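Local coordinates for protein probable hydrolase (Pseudomonas aeruginosa, PDB 3OM8) that probably hydrolyses ester or lactone bonds as an alpha/beta hydrolase, with 3-oxoadipate enol-lactonase activity as its tentative assignment, at residues Leu57-Arg62 with Glu81-Leu86; Leu100-Ile105 with Ala193-Thr198; Ala128-Ala133 with Ala224-Leu229. One frame throughout, in Å; residues are numbered along the deposited sequence.

Contact 1 of 3, residues Leu57-Arg62 with Glu81-Leu86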
ATOM      1  N   LEU B  57       0.162 -25.880  -9.710  1.00 57.18           N
ATOM      2  CA  LEU B  57      -0.121 -26.947  -8.756  1.00 53.26           C
ATOM      3  C   LEU B  57      -1.102 -26.446  -7.713  1.00 50.26           C
ATOM      4  O   LEU B  57      -0.822 -25.465  -7.028  1.00 54.17           O
ATOM      5  CB  LEU B  57       1.157 -27.402  -8.052  1.00 53.10           C
ATOM      6  CG  LEU B  57       0.946 -28.298  -6.817  1.00 44.91           C
ATOM      7  CD1 LEU B  57       0.523 -29.688  -7.238  1.00 45.09           C
ATOM      8  CD2 LEU B  57       2.218 -28.370  -5.993  1.00 43.75           C
ATOM      9  N   ARG B  58      -2.253 -27.112  -7.616  1.00 45.84           N
ATOM     10  CA  ARG B  58      -3.256 -26.820  -6.588  1.00 42.62           C
ATOM     11  C   ARG B  58      -3.487 -28.060  -5.721  1.00 49.84           C
ATOM     12  O   ARG B  58      -3.355 -29.182  -6.203  1.00 53.93           O
ATOM     13  CB  ARG B  58      -4.576 -26.390  -7.226  1.00 37.55           C
ATOM     14  CG  ARG B  58      -4.573 -24.971  -7.792  1.00 41.50           C
ATOM     15  CD  ARG B  58      -5.952 -24.596  -8.278  1.00 41.45           C
ATOM     16  NE  ARG B  58      -6.367 -25.405  -9.417  1.00 40.06           N
ATOM     17  CZ  ARG B  58      -7.610 -25.455  -9.885  1.00 45.59           C
ATOM     18  NH1 ARG B  58      -8.571 -24.752  -9.304  1.00 41.21           N
ATOM     19  NH2 ARG B  58      -7.896 -26.215 -10.931  1.00 49.02           N
ATOM     20  N   TYR B  59      -3.823 -27.863  -4.448  1.00 49.07           N
ATOM     21  CA  TYR B  59      -4.143 -28.988  -3.568  1.00 49.95           C
ATOM     22  C   TYR B  59      -5.138 -28.580  -2.480  1.00 53.32           C
ATOM     23  O   TYR B  59      -5.236 -27.398  -2.123  1.00 50.52           O
ATOM     24  CB  TYR B  59      -2.870 -29.558  -2.935  1.00 47.55           C
ATOM     25  CG  TYR B  59      -2.275 -28.668  -1.862  1.00 47.69           C
ATOM     26  CD1 TYR B  59      -2.359 -29.018  -0.522  1.00 48.36           C
ATOM     27  CD2 TYR B  59      -1.648 -27.466  -2.186  1.00 42.58           C
ATOM     28  CE1 TYR B  59      -1.821 -28.212   0.468  1.00 49.29           C
ATOM     29  CE2 TYR B  59      -1.111 -26.648  -1.202  1.00 39.67           C
ATOM     30  CZ  TYR B  59      -1.207 -27.025   0.126  1.00 49.34           C
ATOM     31  OH  TYR B  59      -0.686 -26.234   1.127  1.00 53.82           O
ATOM     32  N   ASP B  60      -5.897 -29.553  -1.977  1.00 46.68           N
ATOM     33  CA  ASP B  60      -6.737 -29.332  -0.807  1.00 47.23           C
ATOM     34  C   ASP B  60      -5.894 -29.599   0.429  1.00 47.48           C
ATOM     35  O   ASP B  60      -5.307 -30.669   0.575  1.00 45.72           O
ATOM     36  CB  ASP B  60      -7.973 -30.231  -0.841  1.00 45.89           C
ATOM     37  CG  ASP B  60      -9.000 -29.754  -1.846  1.00 50.06           C
ATOM     38  OD1 ASP B  60      -8.916 -28.566  -2.215  1.00 52.53           O
ATOM     39  OD2 ASP B  60      -9.882 -30.543  -2.266  1.00 44.44           O
ATOM     40  N   ALA B  61      -5.801 -28.611   1.307  1.00 45.26           N
ATOM     41  CA  ALA B  61      -4.977 -28.766   2.491  1.00 43.94           C
ATOM     42  C   ALA B  61      -5.434 -29.956   3.362  1.00 51.47           C
ATOM     43  O   ALA B  61      -6.572 -30.418   3.274  1.00 49.48           O
ATOM     44  CB  ALA B  61      -4.984 -27.492   3.293  1.00 47.63           C
ATOM     45  N   ARG B  62      -4.516 -30.446   4.185  1.00 48.22           N
ATOM     46  CA  ARG B  62      -4.820 -31.416   5.220  1.00 51.63           C
ATOM     47  C   ARG B  62      -6.128 -31.012   5.907  1.00 51.87           C
ATOM     48  O   ARG B  62      -6.304 -29.863   6.297  1.00 47.19           O
ATOM     49  CB  ARG B  62      -3.641 -31.445   6.203  1.00 47.17           C
ATOM     50  CG  ARG B  62      -3.833 -32.198   7.488  1.00 49.60           C
ATOM     51  CD  ARG B  62      -2.524 -32.179   8.276  1.00 47.49           C
ATOM     52  NE  ARG B  62      -1.446 -32.826   7.528  1.00 47.31           N
ATOM     53  CZ  ARG B  62      -0.998 -34.059   7.774  1.00 55.70           C
ATOM     54  NH1 ARG B  62      -0.019 -34.575   7.038  1.00 52.17           N
ATOM     55  NH2 ARG B  62      -1.528 -34.786   8.761  1.00 50.87           N
ATOM     56  N   GLU B  81       5.249 -29.334   5.520  1.00 54.25           N
ATOM     57  CA  GLU B  81       5.799 -30.593   5.035  1.00 56.64           C
ATOM     58  C   GLU B  81       4.907 -31.221   3.965  1.00 56.51           C
ATOM     59  O   GLU B  81       5.395 -31.871   3.037  1.00 58.48           O
ATOM     60  CB  GLU B  81       6.025 -31.565   6.195  1.00 63.97           C
ATOM     61  CG  GLU B  81       7.242 -31.233   7.036  1.00 75.13           C
ATOM     62  CD  GLU B  81       8.549 -31.469   6.290  1.00 83.56           C
ATOM     63  OE1 GLU B  81       8.598 -32.388   5.437  1.00 83.40           O
ATOM     64  OE2 GLU B  81       9.529 -30.741   6.563  1.00 86.39           O
ATOM     65  N   ASP B  82       3.599 -31.021   4.097  1.00 48.68           N
ATOM     66  CA  ASP B  82       2.658 -31.483   3.084  1.00 49.18           C
ATOM     67  C   ASP B  82       3.038 -30.934   1.699  1.00 53.01           C
ATOM     68  O   ASP B  82       3.062 -31.667   0.706  1.00 54.19           O
ATOM     69  CB  ASP B  82       1.229 -31.066   3.451  1.00 47.45           C
ATOM     70  CG  ASP B  82       0.653 -31.871   4.622  1.00 53.43           C
ATOM     71  OD1 ASP B  82       1.292 -32.847   5.089  1.00 51.36           O
ATOM     72  OD2 ASP B  82      -0.455 -31.523   5.077  1.00 54.94           O
ATOM     73  N   VAL B  83       3.345 -29.643   1.635  1.00 50.15           N
ATOM     74  CA  VAL B  83       3.752 -29.035   0.370  1.00 53.10           C
ATOM     75  C   VAL B  83       5.063 -29.655  -0.114  1.00 54.77           C
ATOM     76  O   VAL B  83       5.171 -30.084  -1.259  1.00 56.93           O
ATOM     77  CB  VAL B  83       3.857 -27.490   0.473  1.00 46.57           C
ATOM     78  CG1 VAL B  83       4.432 -26.901  -0.805  1.00 37.99           C
ATOM     79  CG2 VAL B  83       2.481 -26.887   0.781  1.00 43.67           C
ATOM     80  N   LEU B  84       6.045 -29.736   0.774  1.00 52.78           N
ATOM     81  CA  LEU B  84       7.327 -30.316   0.411  1.00 52.34           C
ATOM     82  C   LEU B  84       7.185 -31.724  -0.154  1.00 55.92           C
ATOM     83  O   LEU B  84       7.886 -32.085  -1.099  1.00 61.63           O
ATOM     84  CB  LEU B  84       8.286 -30.303   1.595  1.00 49.52           C
ATOM     85  CG  LEU B  84       8.611 -28.896   2.095  1.00 52.51           C
ATOM     86  CD1 LEU B  84       9.636 -28.956   3.212  1.00 54.40           C
ATOM     87  CD2 LEU B  84       9.124 -28.038   0.959  1.00 58.08           C
ATOM     88  N   GLU B  85       6.274 -32.514   0.409  1.00 55.58           N
ATOM     89  CA  GLU B  85       6.079 -33.888  -0.055  1.00 54.00           C
ATOM     90  C   GLU B  85       5.350 -33.936  -1.399  1.00 55.76           C
ATOM     91  O   GLU B  85       5.589 -34.836  -2.207  1.00 55.72           O
ATOM     92  CB  GLU B  85       5.345 -34.738   0.994  1.00 51.81           C
ATOM     93  CG  GLU B  85       6.116 -34.910   2.301  1.00 59.88           C
ATOM     94  CD  GLU B  85       5.483 -35.934   3.245  1.00 64.87           C
ATOM     95  OE1 GLU B  85       4.830 -36.887   2.759  1.00 67.31           O
ATOM     96  OE2 GLU B  85       5.650 -35.790   4.476  1.00 63.66           O
ATOM     97  N   LEU B  86       4.456 -32.975  -1.631  1.00 51.92           N
ATOM     98  CA  LEU B  86       3.856 -32.798  -2.951  1.00 53.45           C
ATOM     99  C   LEU B  86       4.948 -32.505  -3.984  1.00 56.19           C
ATOM    100  O   LEU B  86       4.994 -33.116  -5.057  1.00 56.04           O
ATOM    101  CB  LEU B  86       2.860 -31.645  -2.943  1.00 55.82           C
ATOM    102  CG  LEU B  86       1.470 -31.898  -2.382  1.00 63.35           C
ATOM    103  CD1 LEU B  86       0.702 -30.590  -2.351  1.00 67.09           C
ATOM    104  CD2 LEU B  86       0.752 -32.929  -3.237  1.00 62.51           C
TER
HETATM  105  O   HOH W   1      -1.786 -29.664   3.882  1.00 49.58           O
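R62 and D82 face each other in a side-on, two-pronged salt bridge. NE of R62 donates to OD2 of D82 at 2.9 Å, nearly straight at 167°, while NH1 of R62 reaches OD1 of D82, also at 2.9 Å. Both oxygens offer their syn lone pairs, and the guanidinium and carboxylate planes lie only 19° apart. The pair ties the loop after strand 55-59 to helix 76-90, packed on the central sheet of the alpha/beta hydrolase fold. D82 has further partners: R78 bridges its OD1, and a water links its OD2 (2.6 Å from the water O) to the backbone N of R62. With two cationic neighbours, this carboxylate probably stays ionised.

Beyond the salt bridge the contact turns apolar. Y59 takes the position with CG between backbone N and carbonyl carbon (chi1 73°), which brings its ring toward the helix. One methyl of L86 lies over a ring face, a CH-pi contact with CD1 of L86 4.0 Å from the centroid of Y59. V83 approaches obliquely at the far end of the ring, where the phenol is also hydrogen-bonded to S33; there CG2 of V83 comes within 3.3 Å of OH of Y59.

Contact 2 of 3, residues Leu100-Ile105 with Ala193-Thr198. With EDO (1,2-ethanediol), chain F.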
ATOM      1  N   LEU B 100      -2.880 -17.897   0.240  1.00 45.96           N
ATOM      2  CA  LEU B 100      -3.815 -16.919   0.774  1.00 44.99           C
ATOM      3  C   LEU B 100      -4.247 -17.297   2.197  1.00 50.34           C
ATOM      4  O   LEU B 100      -4.647 -18.433   2.453  1.00 54.84           O
ATOM      5  CB  LEU B 100      -5.031 -16.772  -0.143  1.00 43.81           C
ATOM      6  CG  LEU B 100      -6.011 -15.640   0.187  1.00 43.15           C
ATOM      7  CD1 LEU B 100      -6.411 -14.885  -1.075  1.00 46.20           C
ATOM      8  CD2 LEU B 100      -7.233 -16.172   0.882  1.00 51.65           C
ATOM      9  N   SER B 101      -4.149 -16.342   3.118  1.00 48.05           N
ATOM     10  CA  SER B 101      -4.479 -16.579   4.520  1.00 51.40           C
ATOM     11  C   SER B 101      -3.644 -17.720   5.129  1.00 50.96           C
ATOM     12  O   SER B 101      -2.412 -17.616   5.190  1.00 44.07           O
ATOM     13  CB  SER B 101      -5.976 -16.839   4.683  1.00 51.35           C
ATOM     14  OG  SER B 101      -6.409 -16.390   5.948  1.00 55.55           O
ATOM     15  N   LEU B 102      -4.298 -18.795   5.584  1.00 45.23           N
ATOM     16  CA  LEU B 102      -3.555 -19.943   6.120  1.00 44.77           C
ATOM     17  C   LEU B 102      -2.469 -20.377   5.133  1.00 44.91           C
ATOM     18  O   LEU B 102      -1.322 -20.605   5.520  1.00 44.83           O
ATOM     19  CB  LEU B 102      -4.482 -21.128   6.457  1.00 45.71           C
ATOM     20  CG  LEU B 102      -3.796 -22.420   6.945  1.00 49.75           C
ATOM     21  CD1 LEU B 102      -2.934 -22.185   8.193  1.00 45.11           C
ATOM     22  CD2 LEU B 102      -4.803 -23.545   7.204  1.00 49.85           C
ATOM     23  N   GLY B 103      -2.827 -20.463   3.854  1.00 45.19           N
ATOM     24  CA  GLY B 103      -1.850 -20.762   2.815  1.00 40.70           C
ATOM     25  C   GLY B 103      -0.657 -19.810   2.870  1.00 47.79           C
ATOM     26  O   GLY B 103       0.480 -20.190   2.579  1.00 50.31           O
ATOM     27  N   GLY B 104      -0.917 -18.564   3.248  1.00 46.43           N
ATOM     28  CA  GLY B 104       0.138 -17.561   3.337  1.00 53.70           C
ATOM     29  C   GLY B 104       1.081 -17.827   4.500  1.00 53.39           C
ATOM     30  O   GLY B 104       2.279 -17.516   4.427  1.00 45.14           O
ATOM     31  N   ILE B 105       0.533 -18.406   5.572  1.00 49.53           N
ATOM     32  CA  ILE B 105       1.325 -18.771   6.743  1.00 49.02           C
ATOM     33  C   ILE B 105       2.217 -19.960   6.386  1.00 51.20           C
ATOM     34  O   ILE B 105       3.404 -19.998   6.733  1.00 48.04           O
ATOM     35  CB  ILE B 105       0.446 -19.109   7.971  1.00 45.24           C
ATOM     36  CG1 ILE B 105      -0.550 -17.983   8.277  1.00 43.87           C
ATOM     37  CG2 ILE B 105       1.315 -19.349   9.195  1.00 44.92           C
ATOM     38  CD1 ILE B 105      -1.384 -18.240   9.572  1.00 38.52           C
ATOM     39  N   ALA B 193      -5.342 -24.772  15.302  1.00 52.99           N
ATOM     40  CA  ALA B 193      -4.240 -25.013  16.227  1.00 53.47           C
ATOM     41  C   ALA B 193      -2.899 -24.609  15.612  1.00 52.10           C
ATOM     42  O   ALA B 193      -2.050 -24.035  16.288  1.00 56.33           O
ATOM     43  CB  ALA B 193      -4.220 -26.474  16.688  1.00 47.45           C
ATOM     44  N   ALA B 194      -2.712 -24.923  14.334  1.00 46.97           N
ATOM     45  CA  ALA B 194      -1.529 -24.481  13.604  1.00 50.00           C
ATOM     46  C   ALA B 194      -1.431 -22.963  13.716  1.00 51.09           C
ATOM     47  O   ALA B 194      -0.389 -22.428  14.075  1.00 51.18           O
ATOM     48  CB  ALA B 194      -1.602 -24.903  12.138  1.00 45.33           C
ATOM     49  N   VAL B 195      -2.537 -22.287  13.429  1.00 49.01           N
ATOM     50  CA  VAL B 195      -2.611 -20.831  13.520  1.00 54.74           C
ATOM     51  C   VAL B 195      -2.320 -20.339  14.934  1.00 56.06           C
ATOM     52  O   VAL B 195      -1.516 -19.432  15.139  1.00 52.80           O
ATOM     53  CB  VAL B 195      -4.004 -20.322  13.121  1.00 48.32           C
ATOM     54  CG1 VAL B 195      -4.096 -18.841  13.358  1.00 48.00           C
ATOM     55  CG2 VAL B 195      -4.295 -20.655  11.677  1.00 43.40           C
ATOM     56  N   ARG B 196      -2.983 -20.947  15.909  1.00 50.93           N
ATOM     57  CA  ARG B 196      -2.811 -20.586  17.313  1.00 55.88           C
ATOM     58  C   ARG B 196      -1.346 -20.536  17.736  1.00 57.47           C
ATOM     59  O   ARG B 196      -0.926 -19.601  18.412  1.00 53.50           O
ATOM     60  CB  ARG B 196      -3.581 -21.568  18.208  1.00 52.61           C
ATOM     61  CG  ARG B 196      -3.451 -21.303  19.696  1.00 56.74           C
ATOM     62  CD  ARG B 196      -3.810 -22.564  20.498  1.00 58.69           C
ATOM     63  NE  ARG B 196      -2.957 -23.678  20.095  1.00 56.17           N
ATOM     64  CZ  ARG B 196      -3.296 -24.962  20.154  1.00 59.89           C
ATOM     65  NH1 ARG B 196      -4.487 -25.335  20.613  1.00 61.79           N
ATOM     66  NH2 ARG B 196      -2.432 -25.877  19.743  1.00 55.74           N
ATOM     67  N   ASP B 197      -0.572 -21.538  17.332  1.00 58.27           N
ATOM     68  CA  ASP B 197       0.809 -21.666  17.792  1.00 58.00           C
ATOM     69  C   ASP B 197       1.789 -20.796  17.023  1.00 60.33           C
ATOM     70  O   ASP B 197       2.989 -20.820  17.280  1.00 64.54           O
ATOM     71  CB  ASP B 197       1.259 -23.125  17.705  1.00 56.70           C
ATOM     72  CG  ASP B 197       0.455 -24.040  18.619  1.00 63.26           C
ATOM     73  OD1 ASP B 197      -0.168 -23.534  19.586  1.00 57.29           O
ATOM     74  OD2 ASP B 197       0.455 -25.269  18.368  1.00 64.78           O
ATOM     75  N   THR B 198       1.282 -20.020  16.077  1.00 60.32           N
ATOM     76  CA  THR B 198       2.154 -19.309  15.155  1.00 53.97           C
ATOM     77  C   THR B 198       2.484 -17.873  15.554  1.00 51.71           C
ATOM     78  O   THR B 198       1.587 -17.045  15.721  1.00 51.30           O
ATOM     79  CB  THR B 198       1.543 -19.286  13.754  1.00 54.92           C
ATOM     80  OG1 THR B 198       1.510 -20.620  13.237  1.00 59.69           O
ATOM     81  CG2 THR B 198       2.368 -18.396  12.832  1.00 50.39           C
TER
HETATM   82  C1  EDO F 266      -5.997 -18.173   8.999  1.00 61.67           C
HETATM   83  O1  EDO F 266      -6.751 -17.165   9.696  1.00 62.16           O
HETATM   84  C2  EDO F 266      -6.945 -19.120   8.255  1.00 61.86           C
HETATM   85  O2  EDO F 266      -6.997 -18.937   6.821  1.00 54.35           O
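L102 and I105 are the residues of 100-105 that touch 193-198, but the segment starts with the turn that places them. L100 ends strand 95-100, and S101 follows with phi 58° and psi -119°, a strained backbone between strand and helix. From it, OG of S101 shares a hydrogen bond with O2 of an ethanediol at 2.8 Å, in which either group could be the donor. The same O2 accepts from N of L102 at 3.0 Å, so serine hydroxyl and helix-start amide hold one oxygen of the diol between them; N of I36 also bonds to this molecule. S101 OG also has a weak hydrogen bond to H246. This geometry is consistent with the nucleophile elbow of an alpha/beta hydrolase, S101 being the probable nucleophile and H246 its partner.

L102 then swings its branch across to helix 185-196: with CG opposite the backbone N (chi1 176°), CD1 of L102 meets CG2 of V195 at 4.0 Å, the two side chains slanting past one another. L79 of helix 76-90 packs beside L102. One turn on, I105 points toward the other segment and splits its contacts by branch. Its CD1 makes a looser approach to V195, whereas CG2 of I105 lies 3.9 Å from CG2 of T198. That methyl is presented with the threonine hydroxyl turned back into its own chain, OG1 of T198 donating to O of A194 at 2.8 Å.

Contact 3 of 3, residues Ala128-Ala133 with Ala224-Leu229; sequences AWLGPA and ASHGEL
A128 and H226 are joined through a single water. It accepts from N of A128, 2.8 Å from the water O, and donates to O of H226, 3.0 Å from the water O. The water thus couples two backbones, one in the loop that follows strand 118-124 of the alpha/beta hydrolase fold, the other in helix 224-233.

Direct contact comes from the imidazole of H226, carried toward the loop with CG opposite its own carbonyl carbon (chi1 -77°). The ring lies beside L130 and the carbonyl of W129, meeting both obliquely, with the L130 side chain slanting past it.

Around this small interface of 137 Å², W129 has a cation-pi partner in R201, and L130 packs on V195 of helix 185-196. The second subunit also reaches here: its Y218 packs on W129 and its E228 bonds to S225, placing the contact beside a subunit interface. Within the loop, N of G131 sits 3.4 Å above the W129 ring plane, offset toward the rim. Of the two methyl branches of L130, the one nearest the imidazole of H226 is CD2.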
ATOM      1  N   ALA B 128       1.657 -12.884  10.075  1.00 50.75           N
ATOM      2  CA  ALA B 128       2.731 -13.601  10.743  1.00 51.14           C
ATOM      3  C   ALA B 128       2.362 -13.925  12.188  1.00 53.77           C
ATOM      4  O   ALA B 128       3.095 -14.628  12.876  1.00 57.10           O
ATOM      5  CB  ALA B 128       4.010 -12.796  10.700  1.00 45.15           C
ATOM      6  N   TRP B 129       1.228 -13.407  12.647  1.00 47.04           N
ATOM      7  CA  TRP B 129       0.810 -13.625  14.028  1.00 47.59           C
ATOM      8  C   TRP B 129      -0.626 -13.187  14.249  1.00 50.64           C
ATOM      9  O   TRP B 129      -0.948 -12.007  14.129  1.00 48.42           O
ATOM     10  CB  TRP B 129       1.736 -12.903  15.006  1.00 50.14           C
ATOM     11  CG  TRP B 129       1.239 -12.901  16.431  1.00 52.70           C
ATOM     12  CD1 TRP B 129       1.255 -13.950  17.310  1.00 51.14           C
ATOM     13  CD2 TRP B 129       0.664 -11.792  17.138  1.00 51.60           C
ATOM     14  NE1 TRP B 129       0.726 -13.557  18.516  1.00 55.53           N
ATOM     15  CE2 TRP B 129       0.358 -12.239  18.437  1.00 59.16           C
ATOM     16  CE3 TRP B 129       0.384 -10.464  16.798  1.00 60.07           C
ATOM     17  CZ2 TRP B 129      -0.221 -11.406  19.396  1.00 60.71           C
ATOM     18  CZ3 TRP B 129      -0.188  -9.637  17.750  1.00 60.41           C
ATOM     19  CH2 TRP B 129      -0.487 -10.113  19.033  1.00 63.41           C
ATOM     20  N   LEU B 130      -1.479 -14.152  14.584  1.00 47.75           N
ATOM     21  CA  LEU B 130      -2.905 -13.900  14.738  1.00 53.43           C
ATOM     22  C   LEU B 130      -3.394 -14.044  16.184  1.00 59.10           C
ATOM     23  O   LEU B 130      -4.584 -14.234  16.422  1.00 62.27           O
ATOM     24  CB  LEU B 130      -3.702 -14.802  13.789  1.00 52.61           C
ATOM     25  CG  LEU B 130      -3.475 -14.485  12.304  1.00 48.22           C
ATOM     26  CD1 LEU B 130      -4.074 -15.549  11.395  1.00 49.83           C
ATOM     27  CD2 LEU B 130      -4.061 -13.132  11.974  1.00 46.98           C
ATOM     28  N   GLY B 131      -2.473 -13.944  17.142  1.00 58.07           N
ATOM     29  CA  GLY B 131      -2.815 -13.985  18.556  1.00 54.39           C
ATOM     30  C   GLY B 131      -3.688 -12.814  18.974  1.00 55.38           C
ATOM     31  O   GLY B 131      -4.001 -11.949  18.147  1.00 53.05           O
ATOM     32  N   PRO B 132      -4.092 -12.768  20.257  1.00 54.35           N
ATOM     33  CA  PRO B 132      -3.772 -13.729  21.321  1.00 56.20           C
ATOM     34  C   PRO B 132      -4.291 -15.135  21.003  1.00 56.90           C
ATOM     35  O   PRO B 132      -5.289 -15.272  20.294  1.00 57.91           O
ATOM     36  CB  PRO B 132      -4.510 -13.156  22.540  1.00 46.86           C
ATOM     37  CG  PRO B 132      -4.711 -11.713  22.229  1.00 48.42           C
ATOM     38  CD  PRO B 132      -4.958 -11.686  20.752  1.00 52.06           C
ATOM     39  N   ALA B 133      -3.620 -16.161  21.515  1.00 55.76           N
ATOM     40  CA  ALA B 133      -3.991 -17.553  21.218  1.00 64.65           C
ATOM     41  C   ALA B 133      -5.379 -17.968  21.737  1.00 63.96           C
ATOM     42  O   ALA B 133      -6.023 -18.850  21.163  1.00 58.44           O
ATOM     43  CB  ALA B 133      -2.916 -18.509  21.729  1.00 66.86           C
ATOM     44  N   ALA B 224      -5.026  -5.424   7.419  1.00 49.12           N
ATOM     45  CA  ALA B 224      -4.053  -4.820   6.521  1.00 45.76           C
ATOM     46  C   ALA B 224      -2.715  -4.604   7.231  1.00 46.71           C
ATOM     47  O   ALA B 224      -1.669  -4.925   6.684  1.00 49.05           O
ATOM     48  CB  ALA B 224      -4.590  -3.514   5.939  1.00 52.10           C
ATOM     49  N   SER B 225      -2.745  -4.092   8.458  1.00 45.58           N
ATOM     50  CA  SER B 225      -1.507  -3.813   9.182  1.00 50.87           C
ATOM     51  C   SER B 225      -0.630  -5.059   9.336  1.00 54.75           C
ATOM     52  O   SER B 225       0.600  -4.957   9.425  1.00 54.59           O
ATOM     53  CB  SER B 225      -1.807  -3.217  10.554  1.00 56.43           C
ATOM     54  OG  SER B 225      -2.468  -4.164  11.384  1.00 60.92           O
ATOM     55  N   HIS B 226      -1.263  -6.231   9.364  1.00 51.87           N
ATOM     56  CA  HIS B 226      -0.541  -7.501   9.470  1.00 52.55           C
ATOM     57  C   HIS B 226       0.351  -7.725   8.267  1.00 52.68           C
ATOM     58  O   HIS B 226       1.516  -8.103   8.396  1.00 56.70           O
ATOM     59  CB  HIS B 226      -1.519  -8.668   9.555  1.00 56.78           C
ATOM     60  CG  HIS B 226      -2.145  -8.832  10.902  1.00 53.81           C
ATOM     61  ND1 HIS B 226      -2.701  -7.783  11.601  1.00 57.06           N
ATOM     62  CD2 HIS B 226      -2.317  -9.927  11.672  1.00 51.49           C
ATOM     63  CE1 HIS B 226      -3.181  -8.225  12.749  1.00 48.82           C
ATOM     64  NE2 HIS B 226      -2.961  -9.523  12.814  1.00 54.24           N
ATOM     65  N   GLY B 227      -0.210  -7.506   7.087  1.00 45.47           N
ATOM     66  CA  GLY B 227       0.548  -7.705   5.868  1.00 51.68           C
ATOM     67  C   GLY B 227       1.573  -6.585   5.668  1.00 52.66           C
ATOM     68  O   GLY B 227       2.639  -6.814   5.095  1.00 58.45           O
ATOM     69  N   GLU B 228       1.253  -5.383   6.140  1.00 44.22           N
ATOM     70  CA  GLU B 228       2.221  -4.280   6.092  1.00 52.77           C
ATOM     71  C   GLU B 228       3.419  -4.638   6.950  1.00 55.92           C
ATOM     72  O   GLU B 228       4.552  -4.357   6.578  1.00 55.90           O
ATOM     73  CB  GLU B 228       1.616  -2.964   6.576  1.00 45.71           C
ATOM     74  CG  GLU B 228       0.464  -2.476   5.727  1.00 55.20           C
ATOM     75  CD  GLU B 228      -0.280  -1.317   6.359  1.00 66.18           C
ATOM     76  OE1 GLU B 228      -1.239  -0.815   5.733  1.00 71.42           O
ATOM     77  OE2 GLU B 228       0.090  -0.905   7.478  1.00 68.15           O
ATOM     78  N   LEU B 229       3.160  -5.266   8.096  1.00 52.61           N
ATOM     79  CA  LEU B 229       4.235  -5.652   8.997  1.00 54.49           C
ATOM     80  C   LEU B 229       5.137  -6.678   8.327  1.00 56.85           C
ATOM     81  O   LEU B 229       6.347  -6.662   8.517  1.00 54.86           O
ATOM     82  CB  LEU B 229       3.682  -6.222  10.304  1.00 52.07           C
ATOM     83  CG  LEU B 229       4.742  -6.782  11.262  1.00 51.65           C
ATOM     84  CD1 LEU B 229       5.713  -5.670  11.656  1.00 49.94           C
ATOM     85  CD2 LEU B 229       4.120  -7.439  12.512  1.00 40.81           C
TER
HETATM   86  O   HOH W   2       1.963 -10.148  10.575  1.00 51.35           O

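How the contacts relate
Along the chain, contact 1 closes before contact 2 opens, whereas contacts 2 and 3 alternate their segments. Contact 1 is set apart: its centre lies 14 Å from that of contact 2 and 24 Å from that of contact 3, on the opposite side of the chain's centre from the latter. Helix 76-90 still relates it to contact 2, since V83 packs on helix 102-113 while L76 touches both I105 and T198. Contacts 2 and 3, with centres 11 Å apart, touch directly: O of T198 lies 3.5 Å from CD1 of W129. Together they lead from the probable nucleophile elbow, at the end of strand 95-100, to a loop beside the second subunit.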